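Local structure of copper chaperone PCu(A)C (Methylosinus trichosporium OB3b, 6P1G) at residues E24-L29 and H85-D90; K11-W16 and Y30-N35. The protein binds copper(II) through a histidine brace in its PCu(A)C domain, the part studied here, and probably acts as a copper chaperone in a methane-oxidizing bacterium. All coordinates share one frame; numbering follows the deposited sequence.

Contact 1: E24-L29 and H85-D90. With ZN (zinc ion), chain D.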
loop_
_atom_site.group_PDB
_atom_site.type_symbol
_atom_site.label_atom_id
_atom_site.label_comp_id
_atom_site.label_asym_id
_atom_site.label_seq_id
_atom_site.Cartn_x
_atom_site.Cartn_y
_atom_site.Cartn_z
ATOM N N GLU A 24 2.477 18.769 4.507
ATOM C CA GLU A 24 2.000 17.604 5.252
ATOM C C GLU A 24 2.979 16.433 5.161
ATOM O O GLU A 24 3.751 16.330 4.210
ATOM C CB GLU A 24 0.613 17.182 4.766
ATOM C CG GLU A 24 -0.478 18.193 5.098
ATOM C CD GLU A 24 -0.502 18.581 6.569
ATOM O OE1 GLU A 24 -0.266 17.705 7.431
ATOM O OE2 GLU A 24 -0.745 19.771 6.864
ATOM N N THR A 25 2.940 15.558 6.161
ATOM C CA THR A 25 3.882 14.448 6.253
ATOM C C THR A 25 3.178 13.092 6.231
ATOM O O THR A 25 3.728 12.089 6.689
ATOM C CB THR A 25 4.741 14.548 7.532
ATOM O OG1 THR A 25 3.886 14.575 8.682
ATOM C CG2 THR A 25 5.596 15.809 7.510
ATOM N N ARG A 26 1.959 13.063 5.701
ATOM C CA ARG A 26 1.204 11.816 5.604
ATOM C C ARG A 26 0.689 11.579 4.188
ATOM O O ARG A 26 0.260 12.513 3.513
ATOM C CB ARG A 26 0.031 11.824 6.585
ATOM C CG ARG A 26 0.441 11.855 8.046
ATOM C CD ARG A 26 -0.744 11.597 8.961
ATOM N NE ARG A 26 -0.318 11.319 10.329
ATOM C CZ ARG A 26 -0.914 10.447 11.134
ATOM N NH1 ARG A 26 -1.965 9.758 10.706
ATOM N NH2 ARG A 26 -0.457 10.258 12.365
ATOM N N ALA A 27 0.722 10.324 3.749
ATOM C CA ALA A 27 0.160 9.944 2.456
ATOM C C ALA A 27 -0.607 8.628 2.557
ATOM O O ALA A 27 -0.547 7.944 3.577
ATOM C CB ALA A 27 1.252 9.833 1.411
ATOM N N GLN A 28 -1.325 8.280 1.494
ATOM C CA GLN A 28 -2.119 7.058 1.474
ATOM C C GLN A 28 -1.635 6.120 0.379
ATOM O O GLN A 28 -1.523 6.520 -0.772
ATOM C CB GLN A 28 -3.603 7.372 1.263
ATOM C CG GLN A 28 -4.244 8.205 2.361
ATOM C CD GLN A 28 -3.897 9.678 2.262
ATOM O OE1 GLN A 28 -3.931 10.266 1.179
ATOM N NE2 GLN A 28 -3.555 10.283 3.394
ATOM N N LEU A 29 -1.362 4.873 0.742
ATOM C CA LEU A 29 -0.903 3.874 -0.216
ATOM C C LEU A 29 -2.042 2.951 -0.638
ATOM O O LEU A 29 -2.738 2.381 0.204
ATOM C CB LEU A 29 0.249 3.059 0.374
ATOM C CG LEU A 29 0.685 1.817 -0.404
ATOM C CD1 LEU A 29 1.173 2.180 -1.802
ATOM C CD2 LEU A 29 1.774 1.090 0.366
ATOM N N HIS A 85 -6.687 1.498 3.316
ATOM C CA HIS A 85 -5.391 1.889 2.782
ATOM C C HIS A 85 -4.328 1.874 3.866
ATOM O O HIS A 85 -4.637 1.802 5.057
ATOM C CB HIS A 85 -5.459 3.288 2.171
ATOM C CG HIS A 85 -5.888 4.347 3.139
ATOM N ND1 HIS A 85 -7.212 4.639 3.388
ATOM C CD2 HIS A 85 -5.164 5.176 3.930
ATOM C CE1 HIS A 85 -7.286 5.607 4.285
ATOM N NE2 HIS A 85 -6.058 5.948 4.632
ATOM N N VAL A 86 -3.073 1.932 3.440
ATOM C CA VAL A 86 -1.966 2.110 4.362
ATOM C C VAL A 86 -1.610 3.587 4.430
ATOM O O VAL A 86 -1.383 4.230 3.405
ATOM C CB VAL A 86 -0.730 1.292 3.945
ATOM C CG1 VAL A 86 0.444 1.602 4.856
ATOM C CG2 VAL A 86 -1.045 -0.195 3.954
ATOM N N GLU A 87 -1.575 4.123 5.643
ATOM C CA GLU A 87 -1.173 5.506 5.846
ATOM C C GLU A 87 0.337 5.574 6.027
ATOM O O GLU A 87 0.885 4.929 6.911
ATOM C CB GLU A 87 -1.886 6.105 7.061
ATOM C CG GLU A 87 -1.788 7.619 7.167
ATOM C CD GLU A 87 -2.787 8.337 6.274
ATOM O OE1 GLU A 87 -3.729 7.684 5.783
ATOM O OE2 GLU A 87 -2.637 9.558 6.070
ATOM N N LEU A 88 1.005 6.352 5.181
ATOM C CA LEU A 88 2.447 6.527 5.290
ATOM C C LEU A 88 2.730 7.715 6.195
ATOM O O LEU A 88 2.376 8.846 5.872
ATOM C CB LEU A 88 3.070 6.733 3.908
ATOM C CG LEU A 88 2.690 5.696 2.847
ATOM C CD1 LEU A 88 3.366 5.997 1.520
ATOM C CD2 LEU A 88 3.040 4.291 3.316
ATOM N N VAL A 89 3.375 7.451 7.326
ATOM C CA VAL A 89 3.503 8.444 8.390
ATOM C C VAL A 89 4.925 8.989 8.508
ATOM O O VAL A 89 5.897 8.244 8.366
ATOM C CB VAL A 89 3.068 7.849 9.746
ATOM C CG1 VAL A 89 3.090 8.912 10.834
ATOM C CG2 VAL A 89 1.679 7.250 9.632
ATOM N N ASP A 90 5.027 10.295 8.752
ATOM C CA ASP A 90 6.306 10.982 8.921
ATOM C C ASP A 90 7.160 10.844 7.671
ATOM O O ASP A 90 8.310 10.413 7.735
ATOM C CB ASP A 90 7.064 10.451 10.143
ATOM C CG ASP A 90 6.447 10.899 11.454
ATOM O OD1 ASP A 90 5.812 11.976 11.477
ATOM O OD2 ASP A 90 6.601 10.178 12.461
HETATM ZN ZN ZN D . -5.567 7.237 6.186
#

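Contact 2: K11-W16 and Y30-N35. With CU (copper (II) ion), chain C.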
loop_
_atom_site.group_PDB
_atom_site.type_symbol
_atom_site.label_atom_id
_atom_site.label_comp_id
_atom_site.label_asym_id
_atom_site.label_seq_id
_atom_site.Cartn_x
_atom_site.Cartn_y
_atom_site.Cartn_z
ATOM N N LYS A 11 0.329 -11.582 -5.512
ATOM C CA LYS A 11 0.611 -10.677 -6.618
ATOM C C LYS A 11 0.056 -9.283 -6.321
ATOM O O LYS A 11 -1.099 -9.130 -5.921
ATOM C CB LYS A 11 0.053 -11.249 -7.922
ATOM C CG LYS A 11 0.342 -10.424 -9.161
ATOM C CD LYS A 11 0.298 -11.305 -10.401
ATOM C CE LYS A 11 -0.996 -12.096 -10.491
ATOM N NZ LYS A 11 -0.949 -13.089 -11.601
ATOM N N ILE A 12 0.893 -8.269 -6.514
ATOM C CA ILE A 12 0.505 -6.884 -6.265
ATOM C C ILE A 12 0.378 -6.111 -7.568
ATOM O O ILE A 12 1.328 -6.031 -8.345
ATOM C CB ILE A 12 1.523 -6.171 -5.351
ATOM C CG1 ILE A 12 1.663 -6.914 -4.018
ATOM C CG2 ILE A 12 1.113 -4.725 -5.113
ATOM C CD1 ILE A 12 2.892 -7.791 -3.930
ATOM N N GLU A 13 -0.796 -5.533 -7.805
ATOM C CA GLU A 13 -1.053 -4.844 -9.065
ATOM C C GLU A 13 -1.160 -3.336 -8.885
ATOM O O GLU A 13 -1.969 -2.848 -8.092
ATOM C CB GLU A 13 -2.330 -5.380 -9.712
ATOM C CG GLU A 13 -2.270 -6.862 -10.050
ATOM C CD GLU A 13 -3.424 -7.305 -10.928
ATOM O OE1 GLU A 13 -3.555 -8.524 -11.166
ATOM O OE2 GLU A 13 -4.200 -6.435 -11.376
ATOM N N HIS A 14 -0.332 -2.623 -9.645
ATOM C CA HIS A 14 -0.267 -1.161 -9.663
ATOM C C HIS A 14 -0.386 -0.528 -8.284
ATOM O O HIS A 14 -1.404 0.089 -7.966
ATOM C CB HIS A 14 -1.343 -0.570 -10.573
ATOM C CG HIS A 14 -1.118 0.878 -10.892
ATOM N ND1 HIS A 14 -0.128 1.306 -11.749
ATOM C CD2 HIS A 14 -1.729 1.996 -10.436
ATOM C CE1 HIS A 14 -0.153 2.624 -11.826
ATOM N NE2 HIS A 14 -1.116 3.068 -11.038
ATOM N N PRO A 15 0.643 -0.698 -7.447
ATOM C CA PRO A 15 0.643 0.077 -6.210
ATOM C C PRO A 15 0.788 1.556 -6.543
ATOM O O PRO A 15 1.543 1.911 -7.447
ATOM C CB PRO A 15 1.862 -0.458 -5.452
ATOM C CG PRO A 15 2.764 -0.981 -6.517
ATOM C CD PRO A 15 1.863 -1.509 -7.599
ATOM N N TRP A 16 0.047 2.404 -5.845
ATOM C CA TRP A 16 0.109 3.836 -6.094
ATOM C C TRP A 16 -0.254 4.562 -4.818
ATOM O O TRP A 16 -0.861 3.979 -3.918
ATOM C CB TRP A 16 -0.823 4.246 -7.240
ATOM C CG TRP A 16 -2.288 4.029 -6.974
ATOM C CD1 TRP A 16 -2.971 2.848 -7.042
ATOM C CD2 TRP A 16 -3.253 5.029 -6.620
ATOM N NE1 TRP A 16 -4.298 3.049 -6.741
ATOM C CE2 TRP A 16 -4.496 4.378 -6.477
ATOM C CE3 TRP A 16 -3.184 6.409 -6.402
ATOM C CZ2 TRP A 16 -5.660 5.061 -6.129
ATOM C CZ3 TRP A 16 -4.344 7.086 -6.057
ATOM C CH2 TRP A 16 -5.565 6.410 -5.926
ATOM N N TYR A 30 -2.223 2.823 -1.948
ATOM C CA TYR A 30 -3.271 1.991 -2.530
ATOM C C TYR A 30 -2.675 0.920 -3.432
ATOM O O TYR A 30 -1.573 1.089 -3.959
ATOM C CB TYR A 30 -4.255 2.848 -3.324
ATOM C CG TYR A 30 -4.828 4.006 -2.540
ATOM C CD1 TYR A 30 -5.749 3.794 -1.524
ATOM C CD2 TYR A 30 -4.443 5.310 -2.814
ATOM C CE1 TYR A 30 -6.276 4.856 -0.802
ATOM C CE2 TYR A 30 -4.959 6.372 -2.100
ATOM C CZ TYR A 30 -5.875 6.142 -1.098
ATOM O OH TYR A 30 -6.384 7.209 -0.393
ATOM N N MET A 31 -3.414 -0.172 -3.613
ATOM C CA MET A 31 -2.967 -1.282 -4.451
ATOM C C MET A 31 -4.049 -2.340 -4.579
ATOM O O MET A 31 -5.005 -2.362 -3.806
ATOM C CB MET A 31 -1.708 -1.932 -3.882
ATOM C CG MET A 31 -1.939 -2.633 -2.562
ATOM S SD MET A 31 -0.401 -3.173 -1.807
ATOM C CE MET A 31 0.457 -1.614 -1.640
ATOM N N LEU A 32 -3.899 -3.202 -5.574
ATOM C CA LEU A 32 -4.716 -4.401 -5.677
ATOM C C LEU A 32 -3.857 -5.621 -5.357
ATOM O O LEU A 32 -2.817 -5.837 -5.982
ATOM C CB LEU A 32 -5.332 -4.520 -7.069
ATOM C CG LEU A 32 -5.914 -5.883 -7.447
ATOM C CD1 LEU A 32 -7.153 -6.183 -6.626
ATOM C CD2 LEU A 32 -6.235 -5.918 -8.929
ATOM N N VAL A 33 -4.281 -6.405 -4.371
ATOM C CA VAL A 33 -3.529 -7.585 -3.957
ATOM C C VAL A 33 -4.285 -8.873 -4.266
ATOM O O VAL A 33 -5.439 -9.033 -3.870
ATOM C CB VAL A 33 -3.203 -7.548 -2.451
ATOM C CG1 VAL A 33 -2.452 -8.807 -2.038
ATOM C CG2 VAL A 33 -2.403 -6.300 -2.111
ATOM N N VAL A 34 -3.630 -9.786 -4.976
ATOM C CA VAL A 34 -4.228 -11.073 -5.309
ATOM C C VAL A 34 -3.524 -12.194 -4.549
ATOM O O VAL A 34 -2.319 -12.400 -4.699
ATOM C CB VAL A 34 -4.160 -11.355 -6.819
ATOM C CG1 VAL A 34 -4.757 -12.718 -7.130
ATOM C CG2 VAL A 34 -4.874 -10.264 -7.594
ATOM N N ASN A 35 -4.285 -12.914 -3.729
ATOM C CA ASN A 35 -3.751 -14.029 -2.956
ATOM C C ASN A 35 -4.142 -15.367 -3.571
ATOM O O ASN A 35 -5.284 -15.794 -3.447
ATOM C CB ASN A 35 -4.245 -13.948 -1.508
ATOM C CG ASN A 35 -3.713 -15.076 -0.636
ATOM O OD1 ASN A 35 -2.769 -15.780 -1.003
ATOM N ND2 ASN A 35 -4.325 -15.254 0.530
HETATM CU CU CU C . 1.135 -0.088 -12.672
#

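Contact 1: E24-L29 and H85-D90
Leu29 and Leu88 pack on one face of an antiparallel strand pair, with Leu29 CB 4.2 Å from Leu88 CD2. Leu29 has the most surface buried by the contact. Its CB also lies 4.1 Å from Val86 CB. The backbone holds this pair: Leu29 N donates to Val86 O at 2.7 Å, and a longer bond returns from Val86 N to Leu29 O. Leu88 is joined to Ala27 by two backbone bonds in the same way.

The other face carries Arg26, Gln28, Glu87 and Val89, and the zinc ion lies on this side, bound by Glu87 and His85. Arg26 is extended from CG to NE and crosses Glu87 at about a right angle. Its CB approaches Glu87 OE2 to 3.5 Å. Its charged end goes past the carboxylate, leaving NH1 4.7 Å from Glu87 OE2. Val89 CG1 lies over one face of the guanidinium, near NH2.

Glu87 CG is anti to the backbone N (chi1 -166°), and a bend at chi2 turns the carboxylate to the metal. OE1 of Glu87 binds zinc at 1.9 Å. OE2 of Glu87 accepts a hydrogen bond from Gln28 NE2 at 2.9 Å on its syn side, 31° out of the carboxylate plane. His85 NE2, His57 and His61 complete the site. One oxygen of Glu87 thus binds the metal. The other is bonded to Gln28, a second-shell residue that would limit carboxylate rotation.

Contact 2: K11-W16 and Y30-N35
Trp16 and Tyr30 form the tightly packed end of this hairpin contact. Tyr30 CB sits over one face of the indole, 3.7 Å from the centroid of the Trp16 five-membered ring, in a CH-pi contact. The phenol continues across the same indole, and Tyr30 CD2 comes 3.5 Å from Trp16 CH2. The ring planes meet obliquely, at 37°. Trp16 CG lies between its own backbone N and carbonyl carbon (chi1 64°), which brings the indole over Tyr30. Two backbone bonds fix the pair: Trp16 N donates to Tyr30 O, and Tyr30 N to Trp16 O at 2.7 Å.

Next to this pair, the buried Ile12, Pro15 and Met31 meet: Ile12 CG2 is 4.0 Å from Met31 SD, and Pro15 CB packs on Met31 CB. Strand 111-120 touches this cluster, through Val113 on Ile12 and Ile115 on Pro15.

The other end is more open in exposure: Lys11, Glu13 and Val34 are partly exposed. The Lys11 amine leads away from the partner strand. Glu13 runs alongside Leu32, and its OE2 still lies close to Leu32 CD2, at 3.2 Å. Glu13 OE1 only approaches Val34 CG2, at 4.2 Å. Paired backbone bonds join Lys11-Val34 and Glu13-Leu32.

Between Glu13 and Trp16 the register shifts by one residue, a beta bulge. His14 lies in it with a positive phi of 41°. Its ND1 binds copper(II) at 2.1 Å, together with Met2 N and His3 ND1. This is consistent with the bulge turning His14 out of the paired register, so that its imidazole can join the histidine brace.

Contacts 1 and 2 lie in one sheet, with centres about 17 Å apart on opposite sides of the chain's centre. They share strand 26-35, which is bonded to 75-91 along one edge and to 10-18 along the other. Residues 26-29 supply contact 1 and 30-35 contact 2. Along the chain the order is 11-16, 24-29, 30-35, 85-90, so the segments alternate. The contacts touch where Leu29 CD1 lies 3.4 Å from Trp16 O and His85 CB lies 3.5 Å from Tyr30 CE1. Strand 26-35 supplies no metal ligand itself but lies between the strands that carry His85 and Glu87 of the zinc site and His14 of the copper site.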